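Local coordinates for hemolysin-related protein (Vibrio cholerae serotype O1, PDB 6MLT) that probably binds carbohydrate and takes part in biofilm adhesion as a secreted, calcium-binding protein of the extracellular matrix, at residues L269-G274 and Y450-M455; V466-L471 and V493-R498; G444-G449 and I476-Y481; N250-V255 and K263-N268; V238-A243 and S275-S280. One frame throughout, in Å; residues are numbered along the deposited sequence.

In the fold
All five contacts involve three successive four-stranded antiparallel sheets or the loops that join them, consistent with neighbouring blades of a beta-propeller. Contact 4 stays inside one blade and pairs its third strand with its fourth, 262-266; it is partly buried and mixes backbone bonds, a salt bridge and an aromatic ring. Contacts 3 and 5 are fully buried and pack one blade on the next, contact 3 through aliphatic groups and water, contact 5 through valines and one amide-hydroxyl bond. Contacts 1 and 2 tie turns at blade ends, contact 1 with hydrogen bonds to one asparagine amide, contact 2 with an asparagine hydrogen bond, a weak backbone bond and waters; both are largely buried, with exposed residues at the rim.

Contact 1: L269-G274 and Y450-M455; sequences LSNPGG and YYAVDM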
# COMPACT_ATOMS: atom_id res chain seq x y z
N LEU A 269 -23.27 0.67 15.29
CA LEU A 269 -23.52 0.93 16.70
C LEU A 269 -23.17 -0.26 17.58
O LEU A 269 -22.94 -0.07 18.78
CB LEU A 269 -24.99 1.32 16.90
CG LEU A 269 -25.41 2.63 16.21
CD1 LEU A 269 -26.90 2.87 16.38
CD2 LEU A 269 -24.62 3.82 16.74
N SER A 270 -23.11 -1.47 17.02
CA SER A 270 -22.65 -2.64 17.77
C SER A 270 -21.14 -2.68 17.94
O SER A 270 -20.64 -3.49 18.73
CB SER A 270 -23.13 -3.92 17.09
OG SER A 270 -22.39 -4.18 15.91
N ASN A 271 -20.39 -1.83 17.22
CA ASN A 271 -18.94 -1.72 17.38
C ASN A 271 -18.52 -0.35 16.88
O ASN A 271 -17.93 -0.23 15.80
CB ASN A 271 -18.20 -2.82 16.62
CG ASN A 271 -16.69 -2.75 16.81
OD1 ASN A 271 -16.20 -2.33 17.86
ND2 ASN A 271 -15.95 -3.17 15.79
N PRO A 272 -18.81 0.70 17.63
CA PRO A 272 -18.49 2.06 17.19
C PRO A 272 -17.01 2.36 17.35
O PRO A 272 -16.22 1.54 17.83
CB PRO A 272 -19.35 2.93 18.12
CG PRO A 272 -19.43 2.14 19.37
CD PRO A 272 -19.49 0.69 18.94
N GLY A 273 -16.63 3.57 16.96
CA GLY A 273 -15.26 3.99 17.06
C GLY A 273 -14.43 3.53 15.88
O GLY A 273 -14.93 3.17 14.81
N GLY A 274 -13.11 3.55 16.09
CA GLY A 274 -12.16 3.23 15.05
C GLY A 274 -11.43 4.46 14.55
O GLY A 274 -12.08 5.40 14.07
N TYR A 450 -14.43 0.13 19.52
CA TYR A 450 -14.50 0.04 20.98
C TYR A 450 -14.63 -1.41 21.45
O TYR A 450 -14.11 -1.75 22.52
CB TYR A 450 -15.67 0.86 21.51
CG TYR A 450 -15.35 2.33 21.68
CD1 TYR A 450 -14.64 2.78 22.78
CD2 TYR A 450 -15.77 3.26 20.75
CE1 TYR A 450 -14.34 4.12 22.95
CE2 TYR A 450 -15.48 4.61 20.90
CZ TYR A 450 -14.77 5.03 22.00
OH TYR A 450 -14.48 6.36 22.16
N TYR A 451 -15.29 -2.26 20.67
CA TYR A 451 -15.68 -3.60 21.10
C TYR A 451 -15.07 -4.75 20.31
O TYR A 451 -15.02 -5.87 20.84
CB TYR A 451 -17.21 -3.76 21.03
CG TYR A 451 -18.01 -2.75 21.84
CD1 TYR A 451 -17.60 -2.34 23.10
CD2 TYR A 451 -19.19 -2.23 21.34
CE1 TYR A 451 -18.34 -1.42 23.83
CE2 TYR A 451 -19.94 -1.31 22.05
CZ TYR A 451 -19.51 -0.91 23.30
OH TYR A 451 -20.25 -0.00 24.01
N ALA A 452 -14.63 -4.53 19.07
CA ALA A 452 -14.21 -5.66 18.24
C ALA A 452 -13.31 -5.19 17.11
O ALA A 452 -13.29 -4.01 16.74
CB ALA A 452 -15.42 -6.40 17.66
N VAL A 453 -12.59 -6.16 16.55
CA VAL A 453 -11.83 -5.99 15.31
C VAL A 453 -12.67 -6.55 14.18
O VAL A 453 -13.05 -7.73 14.21
CB VAL A 453 -10.46 -6.69 15.39
CG1 VAL A 453 -9.72 -6.60 14.05
CG2 VAL A 453 -9.62 -6.10 16.52
N ASP A 454 -12.96 -5.72 13.18
CA ASP A 454 -13.84 -6.08 12.07
C ASP A 454 -13.08 -6.03 10.75
O ASP A 454 -12.33 -5.09 10.49
CB ASP A 454 -15.04 -5.14 12.00
CG ASP A 454 -15.99 -5.30 13.18
OD1 ASP A 454 -15.80 -6.28 13.93
OD2 ASP A 454 -16.90 -4.46 13.36
N MET A 455 -13.31 -7.05 9.92
CA MET A 455 -12.73 -7.15 8.59
C MET A 455 -13.82 -6.96 7.55
O MET A 455 -14.87 -7.61 7.62
CB MET A 455 -12.07 -8.52 8.40
CG MET A 455 -11.57 -8.81 6.98
SD MET A 455 -10.07 -7.90 6.58
CE MET A 455 -8.90 -8.74 7.65
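Around Asn271 and Tyr451, whose CA atoms are 5.3 Å apart, the loop 270-273 runs across the turn that leads into strand 452-457, the two chain directions differing by 106°. One backbone bond joins them, from Tyr450 N to Pro272 O at 2.8 Å. The rest of the polar work falls to the side chain of Asn271. With CG anti to the backbone N (chi1 -178°), the amide reaches across to the start of the strand. Its OD1 receives two backbone N-H groups: Tyr451 N comes in nearly head-on at 3.0 Å, while Ala452 N arrives from above the carbonyl plane on a more bent bond. On the other end, ND2 gives one hydrogen to Ala452 O, 2.9 Å away and tilted out of the amide plane, and the other to Asp454 OD2, also 2.9 Å from ND2. That second bond is straighter and lies in the plane of the amide, yet it meets the carboxylate from above, because the two flat groups are turned 73° apart. Asp454 is itself steadied by Ser465, whose hydroxyl bonds to OD1.

The tyrosines close the apolar side. Pro272 CD packs obliquely on Tyr451 CE2 at 3.7 Å, and Ser270 O lies at the edge of the same ring, 3.2 Å from Tyr451 CD2. The ring of Tyr450 crosses the proline at about a right angle.

Four bonds thus grip a single buried amide: OD1 reads only donors and ND2 only acceptors, which fixes its flip and ties the loop between two sheets to the strand without any sheet pairing.

Contact 2: V466-L471 and V493-R498; sequences VANDDL and VQDRLR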
# COMPACT_ATOMS: atom_id res chain seq x y z
N VAL A 466 -14.20 -9.92 15.58
CA VAL A 466 -13.56 -10.60 16.70
C VAL A 466 -13.58 -9.67 17.90
O VAL A 466 -13.00 -8.58 17.85
CB VAL A 466 -12.13 -11.05 16.36
CG1 VAL A 466 -11.39 -11.50 17.62
CG2 VAL A 466 -12.18 -12.18 15.34
N ALA A 467 -14.22 -10.11 18.98
CA ALA A 467 -14.31 -9.29 20.18
C ALA A 467 -12.92 -8.92 20.66
O ALA A 467 -12.01 -9.76 20.70
CB ALA A 467 -15.09 -10.02 21.27
N ASN A 468 -12.77 -7.65 21.05
CA ASN A 468 -11.47 -7.07 21.38
C ASN A 468 -11.74 -5.86 22.26
O ASN A 468 -12.22 -4.83 21.77
CB ASN A 468 -10.71 -6.69 20.10
CG ASN A 468 -9.26 -6.33 20.36
OD1 ASN A 468 -8.42 -7.19 20.65
ND2 ASN A 468 -8.94 -5.04 20.22
N ASP A 469 -11.45 -5.99 23.56
CA ASP A 469 -11.85 -5.00 24.56
C ASP A 469 -11.03 -3.73 24.42
O ASP A 469 -9.85 -3.70 24.79
CB ASP A 469 -11.69 -5.59 25.97
CG ASP A 469 -11.77 -4.53 27.08
OD1 ASP A 469 -12.23 -3.39 26.84
OD2 ASP A 469 -11.37 -4.85 28.23
N ASP A 470 -11.65 -2.66 23.92
CA ASP A 470 -10.97 -1.37 23.89
C ASP A 470 -11.91 -0.26 24.34
O ASP A 470 -11.87 0.86 23.81
CB ASP A 470 -10.41 -1.06 22.51
CG ASP A 470 -9.38 0.03 22.57
OD1 ASP A 470 -8.62 0.02 23.56
OD2 ASP A 470 -9.33 0.90 21.67
N LEU A 471 -12.72 -0.53 25.36
CA LEU A 471 -13.66 0.47 25.86
C LEU A 471 -12.96 1.77 26.24
O LEU A 471 -13.57 2.84 26.18
CB LEU A 471 -14.42 -0.07 27.06
CG LEU A 471 -15.86 -0.48 26.79
CD1 LEU A 471 -15.89 -1.83 26.12
CD2 LEU A 471 -16.66 -0.49 28.08
N VAL A 493 -3.28 -7.34 16.31
CA VAL A 493 -4.23 -6.55 17.07
C VAL A 493 -3.77 -6.48 18.53
O VAL A 493 -2.99 -7.30 19.00
CB VAL A 493 -5.67 -7.12 17.00
CG1 VAL A 493 -6.08 -7.35 15.55
CG2 VAL A 493 -5.79 -8.42 17.80
N GLN A 494 -4.31 -5.50 19.24
CA GLN A 494 -3.96 -5.21 20.62
C GLN A 494 -5.22 -4.81 21.36
O GLN A 494 -6.06 -4.10 20.80
CB GLN A 494 -2.92 -4.08 20.69
CG GLN A 494 -2.63 -3.56 22.08
CD GLN A 494 -1.79 -4.53 22.89
OE1 GLN A 494 -0.79 -5.04 22.40
NE2 GLN A 494 -2.21 -4.80 24.12
N ASP A 495 -5.38 -5.28 22.60
CA ASP A 495 -6.42 -4.73 23.46
C ASP A 495 -5.83 -4.31 24.80
O ASP A 495 -4.67 -3.90 24.85
CB ASP A 495 -7.61 -5.70 23.59
CG ASP A 495 -7.30 -6.97 24.38
OD1 ASP A 495 -6.18 -7.17 24.90
OD2 ASP A 495 -8.25 -7.79 24.49
N ARG A 496 -6.61 -4.36 25.88
CA ARG A 496 -6.09 -3.87 27.16
C ARG A 496 -5.00 -4.78 27.72
O ARG A 496 -4.09 -4.29 28.40
CB ARG A 496 -7.22 -3.73 28.18
CG ARG A 496 -8.31 -2.70 27.82
CD ARG A 496 -7.76 -1.30 27.56
NE ARG A 496 -7.02 -0.75 28.69
CZ ARG A 496 -7.57 -0.23 29.78
NH1 ARG A 496 -8.89 -0.19 29.91
NH2 ARG A 496 -6.80 0.24 30.75
N LEU A 497 -5.06 -6.08 27.43
CA LEU A 497 -4.20 -7.05 28.10
C LEU A 497 -3.43 -7.98 27.17
O LEU A 497 -2.53 -8.68 27.65
CB LEU A 497 -5.04 -7.92 29.05
CG LEU A 497 -5.73 -7.19 30.20
CD1 LEU A 497 -6.71 -8.10 30.91
CD2 LEU A 497 -4.69 -6.65 31.18
N ARG A 498 -3.76 -8.03 25.88
CA ARG A 498 -3.21 -9.04 24.99
C ARG A 498 -2.92 -8.44 23.62
O ARG A 498 -3.70 -7.63 23.12
CB ARG A 498 -4.17 -10.23 24.79
CG ARG A 498 -4.97 -10.63 26.01
CD ARG A 498 -6.18 -11.45 25.61
NE ARG A 498 -7.25 -10.61 25.06
CZ ARG A 498 -8.39 -11.09 24.56
NH1 ARG A 498 -8.60 -12.40 24.53
NH2 ARG A 498 -9.31 -10.26 24.08
O HOH W 1 -6.04 -8.41 21.33
O HOH W 2 -11.12 -0.78 28.28
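Asn468 lays its amide obliquely across Asp495, the amide and carboxylate planes only 20° apart, but the two do not bond. Asn468 ND2 instead gives a nearly straight hydrogen bond to Gln494 O at 3.1 Å, with that oxygen in the amide plane, and OD1 rests 3.4 Å from Asp495 CB. OD1 also accepts from Arg500 and from water 1, which bridges to Arg498 O.

Asp495 is turned back over its own turn. With CG between the backbone N and the carbonyl carbon (chi1 68°), OD1 collects the N-H groups of Leu497 and Arg498, an Asx turn and motif. Asp495 OD2, in the guanidinium plane of Arg498, takes the salt bridge: 2.7 Å to NH2, with NE reaching the same oxygen.

Asp469 and Arg496 cross with their flat groups 68° apart: Asp469 OD2 touches Arg496 CG at 3.8 Å, and water 2 links Asp469 OD1 to Arg496 NH1. Leu471 N bonds to Asp469 OD1, another Asx turn. Ser517 O and Ser548 hold the rest of that guanidinium.

Asp469 and Asp495 mainly shape their own turns, which are joined by one hydrogen bond from the Asn468 amide, a weak backbone bond from Arg496 N to Asp469 O, and waters.

Contact 3: G444-G449 and I476-Y481; sequences GIVYAG and IGVSAY
Ala448 and Ile476 make the tightest touch here, CB to CG2 at 3.5 Å. Beside them, Ala448 CB also meets Val478 CG1 at 4.2 Å. The other branch of Val478, CG2, meets the strand of the facing sheet: chi1 of -64° sets CG1 anti to the carbonyl carbon and leaves CG2 between the backbone N and the carbonyl carbon, 3.6 Å from Val446 O and 4.2 Å from Val446 CG1, the two valines crossing obliquely. The direct contact is mostly methyl packing, and no hydrogen bond spans it.

Polar backbone atoms at the Ala448 end are joined through water. Water 4 accepts from Ala448 N at 2.9 Å and also lies within hydrogen-bonding distance of Ile476 O, while water 3 sits 2.8 Å from both Ala448 O and Ile476 O. The waters link backbone atoms of two separate sheets. The axes of strands 444-448 and 478-481 approach to 7.4 Å, and their directions differ by 139°.

Further out, Val453 and Met455 of the adjoining strand back up Val446, and Val491 reaches it from the facing sheet. Val493 lies against Val478, and Ala278 touches both Val446 and Val478, so the valine pair sits among apolar side chains of both sheets, with Phe282 also on Val446.

Packing between two successive four-stranded antiparallel sheets is consistent with adjacent blades of a beta-propeller.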
# COMPACT_ATOMS: atom_id res chain seq x y z
N GLY A 444 -8.84 -6.77 1.82
CA GLY A 444 -9.65 -6.54 3.00
C GLY A 444 -9.25 -5.25 3.68
O GLY A 444 -8.13 -4.75 3.53
N ILE A 445 -10.21 -4.71 4.43
CA ILE A 445 -10.01 -3.53 5.27
C ILE A 445 -10.34 -3.95 6.70
O ILE A 445 -11.46 -4.39 6.98
CB ILE A 445 -10.92 -2.37 4.84
CG1 ILE A 445 -10.60 -1.95 3.40
CG2 ILE A 445 -10.77 -1.19 5.78
CD1 ILE A 445 -11.78 -1.32 2.69
N VAL A 446 -9.38 -3.80 7.60
CA VAL A 446 -9.56 -4.26 8.97
C VAL A 446 -9.26 -3.11 9.93
O VAL A 446 -8.34 -2.32 9.69
CB VAL A 446 -8.68 -5.49 9.28
CG1 VAL A 446 -7.20 -5.14 9.21
CG2 VAL A 446 -9.04 -6.08 10.64
N TYR A 447 -10.05 -3.02 11.00
CA TYR A 447 -9.85 -1.99 12.01
C TYR A 447 -10.47 -2.44 13.32
O TYR A 447 -11.35 -3.31 13.36
CB TYR A 447 -10.45 -0.65 11.58
CG TYR A 447 -11.95 -0.55 11.71
CD1 TYR A 447 -12.80 -1.05 10.73
CD2 TYR A 447 -12.53 0.06 12.82
CE1 TYR A 447 -14.17 -0.94 10.84
CE2 TYR A 447 -13.90 0.18 12.94
CZ TYR A 447 -14.72 -0.33 11.96
OH TYR A 447 -16.08 -0.21 12.08
N ALA A 448 -10.00 -1.82 14.40
CA ALA A 448 -10.50 -2.07 15.74
C ALA A 448 -11.40 -0.93 16.18
O ALA A 448 -11.04 0.25 16.02
CB ALA A 448 -9.35 -2.24 16.73
N GLY A 449 -12.56 -1.27 16.74
CA GLY A 449 -13.44 -0.31 17.36
C GLY A 449 -13.39 -0.40 18.87
O GLY A 449 -12.44 -0.94 19.45
N ILE A 476 -7.63 2.00 19.06
CA ILE A 476 -6.42 1.18 19.02
C ILE A 476 -6.13 0.72 17.60
O ILE A 476 -7.04 0.48 16.79
CB ILE A 476 -6.53 -0.02 19.98
CG1 ILE A 476 -5.19 -0.77 20.08
CG2 ILE A 476 -7.64 -0.98 19.54
CD1 ILE A 476 -4.05 0.05 20.70
N GLY A 477 -4.85 0.62 17.28
CA GLY A 477 -4.43 0.32 15.93
C GLY A 477 -4.31 -1.17 15.65
O GLY A 477 -4.41 -2.01 16.53
N VAL A 478 -4.10 -1.45 14.36
CA VAL A 478 -3.84 -2.79 13.85
C VAL A 478 -2.76 -2.66 12.79
O VAL A 478 -2.52 -1.58 12.25
CB VAL A 478 -5.10 -3.45 13.26
CG1 VAL A 478 -6.16 -3.65 14.34
CG2 VAL A 478 -5.66 -2.59 12.12
N SER A 479 -2.12 -3.78 12.48
CA SER A 479 -1.21 -3.86 11.34
C SER A 479 -1.35 -5.24 10.72
O SER A 479 -2.14 -6.07 11.18
CB SER A 479 0.24 -3.57 11.76
OG SER A 479 0.74 -4.60 12.58
N ALA A 480 -0.57 -5.49 9.67
CA ALA A 480 -0.70 -6.71 8.89
C ALA A 480 0.68 -7.28 8.60
O ALA A 480 1.65 -6.55 8.44
CB ALA A 480 -1.43 -6.46 7.58
N TYR A 481 0.74 -8.61 8.53
CA TYR A 481 1.96 -9.32 8.15
C TYR A 481 1.60 -10.78 7.87
O TYR A 481 0.71 -11.35 8.51
CB TYR A 481 3.03 -9.24 9.25
CG TYR A 481 4.21 -10.14 8.98
CD1 TYR A 481 5.01 -9.94 7.86
CD2 TYR A 481 4.52 -11.20 9.82
CE1 TYR A 481 6.09 -10.78 7.58
CE2 TYR A 481 5.60 -12.05 9.56
CZ TYR A 481 6.37 -11.83 8.43
OH TYR A 481 7.44 -12.65 8.16
O HOH W 3 -8.95 2.03 15.54
O HOH W 4 -7.53 -0.29 14.06

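Contact 4: N250-V255 and K263-N268; sequences NSEIAV and KWRVNN
Val255 lies over one face of the Trp264 indole, with CG2 offset toward the rim and 3.3 Å from CZ2, and CB above the five-membered ring in a CH-pi contact. The indole NE1 bonds to Ala458 O. The second flat group, the guanidinium of Arg265, carries Glu252 at its edge: NH2 reaches OE1 at 3.0 Å with that oxygen in the guanidinium plane, and NE reaches OE2 at 3.1 Å. Since the carboxylate is turned 77° against the guanidinium, both oxygens are approached from above their own plane. Tyr215 adds a hydrogen bond to OE2.

Between these groups, which lie on opposite faces, the strands pair antiparallel. Ile253 and Val266 form a hydrogen-bonded pair, Val266 N to Ile253 O at 2.8 Å, and their side chains lie side by side. Ala254 and Arg265 follow as a non-hydrogen-bonded pair. At the end, Val255 N bonds to Trp264 O, while Val255 O takes Lys263 N at 2.8 Å and Trp264 N only weakly, because Lys263 and Trp264 both face Val255 in a classic beta bulge. Past the last backbone pair, the Asn267 side chain gives ND2 to Ser251 O, 2.8 Å away, and also bonds Pro248 O.

Ile253, Val255, Trp264 and Val266 share one face; the first three touch Ile445 of the next blade. This is the outer beta hairpin, strands 252-256 and 262-266, of a four-stranded propeller-like blade.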
# COMPACT_ATOMS: atom_id res chain seq x y z
N ASN A 250 -21.90 9.18 15.48
CA ASN A 250 -21.00 10.02 14.69
C ASN A 250 -19.78 9.28 14.16
O ASN A 250 -19.03 9.85 13.37
CB ASN A 250 -20.53 11.22 15.53
CG ASN A 250 -21.65 12.21 15.80
OD1 ASN A 250 -22.71 12.13 15.18
ND2 ASN A 250 -21.42 13.15 16.71
N SER A 251 -19.57 8.03 14.57
CA SER A 251 -18.42 7.28 14.08
C SER A 251 -18.75 6.63 12.74
O SER A 251 -19.91 6.45 12.38
CB SER A 251 -18.01 6.21 15.10
OG SER A 251 -19.00 5.20 15.23
N GLU A 252 -17.69 6.29 12.00
CA GLU A 252 -17.88 5.57 10.76
C GLU A 252 -16.54 5.08 10.23
O GLU A 252 -15.47 5.52 10.67
CB GLU A 252 -18.56 6.45 9.70
CG GLU A 252 -17.72 7.61 9.20
CD GLU A 252 -18.44 8.42 8.14
OE1 GLU A 252 -19.17 9.38 8.50
OE2 GLU A 252 -18.31 8.09 6.94
N ILE A 253 -16.63 4.13 9.31
CA ILE A 253 -15.55 3.79 8.40
C ILE A 253 -16.10 3.97 7.00
O ILE A 253 -17.27 3.64 6.73
CB ILE A 253 -15.04 2.35 8.60
CG1 ILE A 253 -13.90 2.07 7.62
CG2 ILE A 253 -16.17 1.34 8.42
CD1 ILE A 253 -12.83 1.19 8.16
N ALA A 254 -15.29 4.53 6.11
CA ALA A 254 -15.78 4.84 4.78
C ALA A 254 -14.67 4.65 3.76
O ALA A 254 -13.49 4.80 4.07
CB ALA A 254 -16.33 6.27 4.70
N VAL A 255 -15.07 4.31 2.55
CA VAL A 255 -14.18 4.26 1.40
C VAL A 255 -14.62 5.35 0.44
O VAL A 255 -15.78 5.38 0.01
CB VAL A 255 -14.20 2.89 0.72
CG1 VAL A 255 -13.31 2.90 -0.52
CG2 VAL A 255 -13.75 1.81 1.69
N LYS A 263 -17.78 5.70 -1.91
CA LYS A 263 -18.03 4.37 -2.45
C LYS A 263 -18.97 3.59 -1.54
O LYS A 263 -20.01 3.09 -1.98
CB LYS A 263 -16.70 3.61 -2.63
CG LYS A 263 -16.87 2.26 -3.30
CD LYS A 263 -15.58 1.47 -3.35
CE LYS A 263 -15.83 0.05 -3.83
NZ LYS A 263 -14.58 -0.69 -4.11
N TRP A 264 -18.60 3.46 -0.27
CA TRP A 264 -19.51 2.95 0.75
C TRP A 264 -19.04 3.45 2.10
O TRP A 264 -17.89 3.87 2.27
CB TRP A 264 -19.59 1.41 0.73
CG TRP A 264 -18.28 0.69 0.86
CD1 TRP A 264 -17.50 0.22 -0.15
CD2 TRP A 264 -17.60 0.34 2.08
NE1 TRP A 264 -16.37 -0.39 0.36
CE2 TRP A 264 -16.41 -0.33 1.72
CE3 TRP A 264 -17.88 0.53 3.44
CZ2 TRP A 264 -15.51 -0.82 2.67
CZ3 TRP A 264 -16.98 0.05 4.38
CH2 TRP A 264 -15.81 -0.62 3.99
N ARG A 265 -19.97 3.43 3.06
CA ARG A 265 -19.65 3.82 4.43
C ARG A 265 -20.49 3.00 5.38
O ARG A 265 -21.57 2.51 5.02
CB ARG A 265 -19.88 5.32 4.67
CG ARG A 265 -21.34 5.74 4.64
CD ARG A 265 -21.51 7.24 4.86
NE ARG A 265 -21.25 7.65 6.24
CZ ARG A 265 -22.10 7.48 7.25
NH1 ARG A 265 -23.27 6.88 7.06
NH2 ARG A 265 -21.78 7.90 8.46
N VAL A 266 -19.99 2.83 6.60
CA VAL A 266 -20.65 2.05 7.63
C VAL A 266 -20.60 2.83 8.94
O VAL A 266 -19.53 3.27 9.36
CB VAL A 266 -19.99 0.67 7.81
CG1 VAL A 266 -20.57 -0.06 9.02
CG2 VAL A 266 -20.20 -0.19 6.55
N ASN A 267 -21.76 2.99 9.57
CA ASN A 267 -21.85 3.36 10.97
C ASN A 267 -22.35 2.12 11.70
O ASN A 267 -23.40 1.58 11.34
CB ASN A 267 -22.79 4.54 11.20
CG ASN A 267 -23.12 4.73 12.67
OD1 ASN A 267 -24.21 4.39 13.11
ND2 ASN A 267 -22.15 5.23 13.43
N ASN A 268 -21.59 1.66 12.68
CA ASN A 268 -21.85 0.38 13.33
C ASN A 268 -22.01 0.60 14.83
O ASN A 268 -21.02 0.67 15.56
CB ASN A 268 -20.74 -0.62 13.04
CG ASN A 268 -21.02 -1.98 13.64
OD1 ASN A 268 -22.08 -2.20 14.23
ND2 ASN A 268 -20.08 -2.89 13.48
O HOH W 5 -19.18 3.13 13.23

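Contact 5: V238-A243 and S275-S280; sequences VVSVPA and SVQAVS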
# COMPACT_ATOMS: atom_id res chain seq x y z
N VAL A 238 -9.48 5.07 2.29
CA VAL A 238 -10.21 4.53 3.43
C VAL A 238 -10.01 5.48 4.60
O VAL A 238 -8.87 5.83 4.92
CB VAL A 238 -9.72 3.12 3.79
CG1 VAL A 238 -10.62 2.52 4.86
CG2 VAL A 238 -9.69 2.24 2.56
N VAL A 239 -11.10 5.88 5.26
CA VAL A 239 -11.05 6.85 6.34
C VAL A 239 -11.83 6.34 7.55
O VAL A 239 -12.84 5.64 7.40
CB VAL A 239 -11.58 8.23 5.90
CG1 VAL A 239 -10.80 8.75 4.71
CG2 VAL A 239 -13.07 8.16 5.57
N SER A 240 -11.37 6.72 8.74
CA SER A 240 -12.00 6.36 10.01
C SER A 240 -12.37 7.61 10.79
O SER A 240 -11.56 8.54 10.91
CB SER A 240 -11.05 5.50 10.87
OG SER A 240 -10.88 4.20 10.34
N VAL A 241 -13.59 7.62 11.32
CA VAL A 241 -14.05 8.66 12.25
C VAL A 241 -14.35 7.97 13.58
O VAL A 241 -15.36 7.26 13.68
CB VAL A 241 -15.29 9.39 11.71
CG1 VAL A 241 -15.76 10.45 12.70
CG2 VAL A 241 -15.00 10.01 10.35
N PRO A 242 -13.54 8.14 14.61
CA PRO A 242 -13.77 7.39 15.85
C PRO A 242 -14.85 7.97 16.74
O PRO A 242 -15.54 7.24 17.46
CB PRO A 242 -12.40 7.43 16.55
CG PRO A 242 -11.73 8.65 16.01
CD PRO A 242 -12.22 8.80 14.60
N ALA A 243 -15.02 9.29 16.70
CA ALA A 243 -15.97 9.96 17.57
C ALA A 243 -15.71 9.55 19.02
O ALA A 243 -14.55 9.42 19.43
CB ALA A 243 -17.41 9.64 17.15
N SER A 275 -10.10 4.49 14.67
CA SER A 275 -9.30 5.62 14.21
C SER A 275 -8.38 5.30 13.05
O SER A 275 -7.88 6.23 12.41
CB SER A 275 -8.43 6.17 15.36
OG SER A 275 -7.25 5.40 15.52
N VAL A 276 -8.12 4.02 12.77
CA VAL A 276 -7.08 3.63 11.84
C VAL A 276 -7.41 2.25 11.31
O VAL A 276 -8.10 1.47 11.97
CB VAL A 276 -5.68 3.67 12.52
CG1 VAL A 276 -5.60 2.64 13.65
CG2 VAL A 276 -4.56 3.43 11.51
N GLN A 277 -6.94 1.95 10.10
CA GLN A 277 -7.15 0.67 9.45
C GLN A 277 -5.84 0.17 8.86
O GLN A 277 -4.90 0.94 8.65
CB GLN A 277 -8.18 0.75 8.31
CG GLN A 277 -9.11 1.92 8.35
CD GLN A 277 -8.44 3.26 8.01
OE1 GLN A 277 -7.42 3.32 7.32
NE2 GLN A 277 -9.01 4.34 8.50
N ALA A 278 -5.81 -1.13 8.61
CA ALA A 278 -4.84 -1.75 7.72
C ALA A 278 -5.59 -2.29 6.51
O ALA A 278 -6.72 -2.77 6.64
CB ALA A 278 -4.06 -2.87 8.43
N VAL A 279 -4.97 -2.18 5.34
CA VAL A 279 -5.58 -2.59 4.08
C VAL A 279 -4.59 -3.49 3.36
O VAL A 279 -3.45 -3.07 3.10
CB VAL A 279 -5.95 -1.38 3.21
CG1 VAL A 279 -6.64 -1.83 1.92
CG2 VAL A 279 -6.82 -0.40 4.00
N SER A 280 -4.99 -4.71 3.04
CA SER A 280 -4.01 -5.65 2.50
C SER A 280 -4.72 -6.85 1.89
O SER A 280 -5.95 -6.92 1.83
CB SER A 280 -3.04 -6.09 3.59
OG SER A 280 -1.86 -6.60 3.00
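Ser240 and Gln277 meet at the centre of a buried, face-to-face packing between strands of two successive sheets, 238-241 and 277-279, whose axes come no closer than 8.6 Å and run nearly antiparallel at 164°. The gap between the strands is filled by side chains, and no backbone hydrogen bond joins the two segments.

One hydrogen bond crosses the gap. Gln277 NE2 donates to Ser240 OG at a short 2.6 Å, with the hydroxyl in the amide plane. The glutamine gets there by folding: its chain bends at chi2, and chi1 of -21° lies well off the usual staggered positions. The rest of the amide is used too, since NE2 also bonds to Phe223 O and OE1 receives Ser225 OG, which holds both its ends and fixes its rotation.

Along the bent chain, Val238 slides past in the opposite direction, CG1 lying 3.8 Å from Gln277 CG. Beyond it Val238 CG2 meets Val279 CG2 at 4.2 Å, and Ile445 touches both Val238 and Gln277. On the other side, Ser240 CB sits 3.5 Å from Ser275 C, and Pro242 CG touches Ser275 CB; the Ser275 hydroxyl turns elsewhere, to Lys475 O.

A buried amide thus links the two sheets among valines, satisfied by Ser240, Ser225 and the carbonyl of Phe223, just ahead of strand 224-227. That sheet-on-sheet arrangement is consistent with consecutive blades of a beta-propeller.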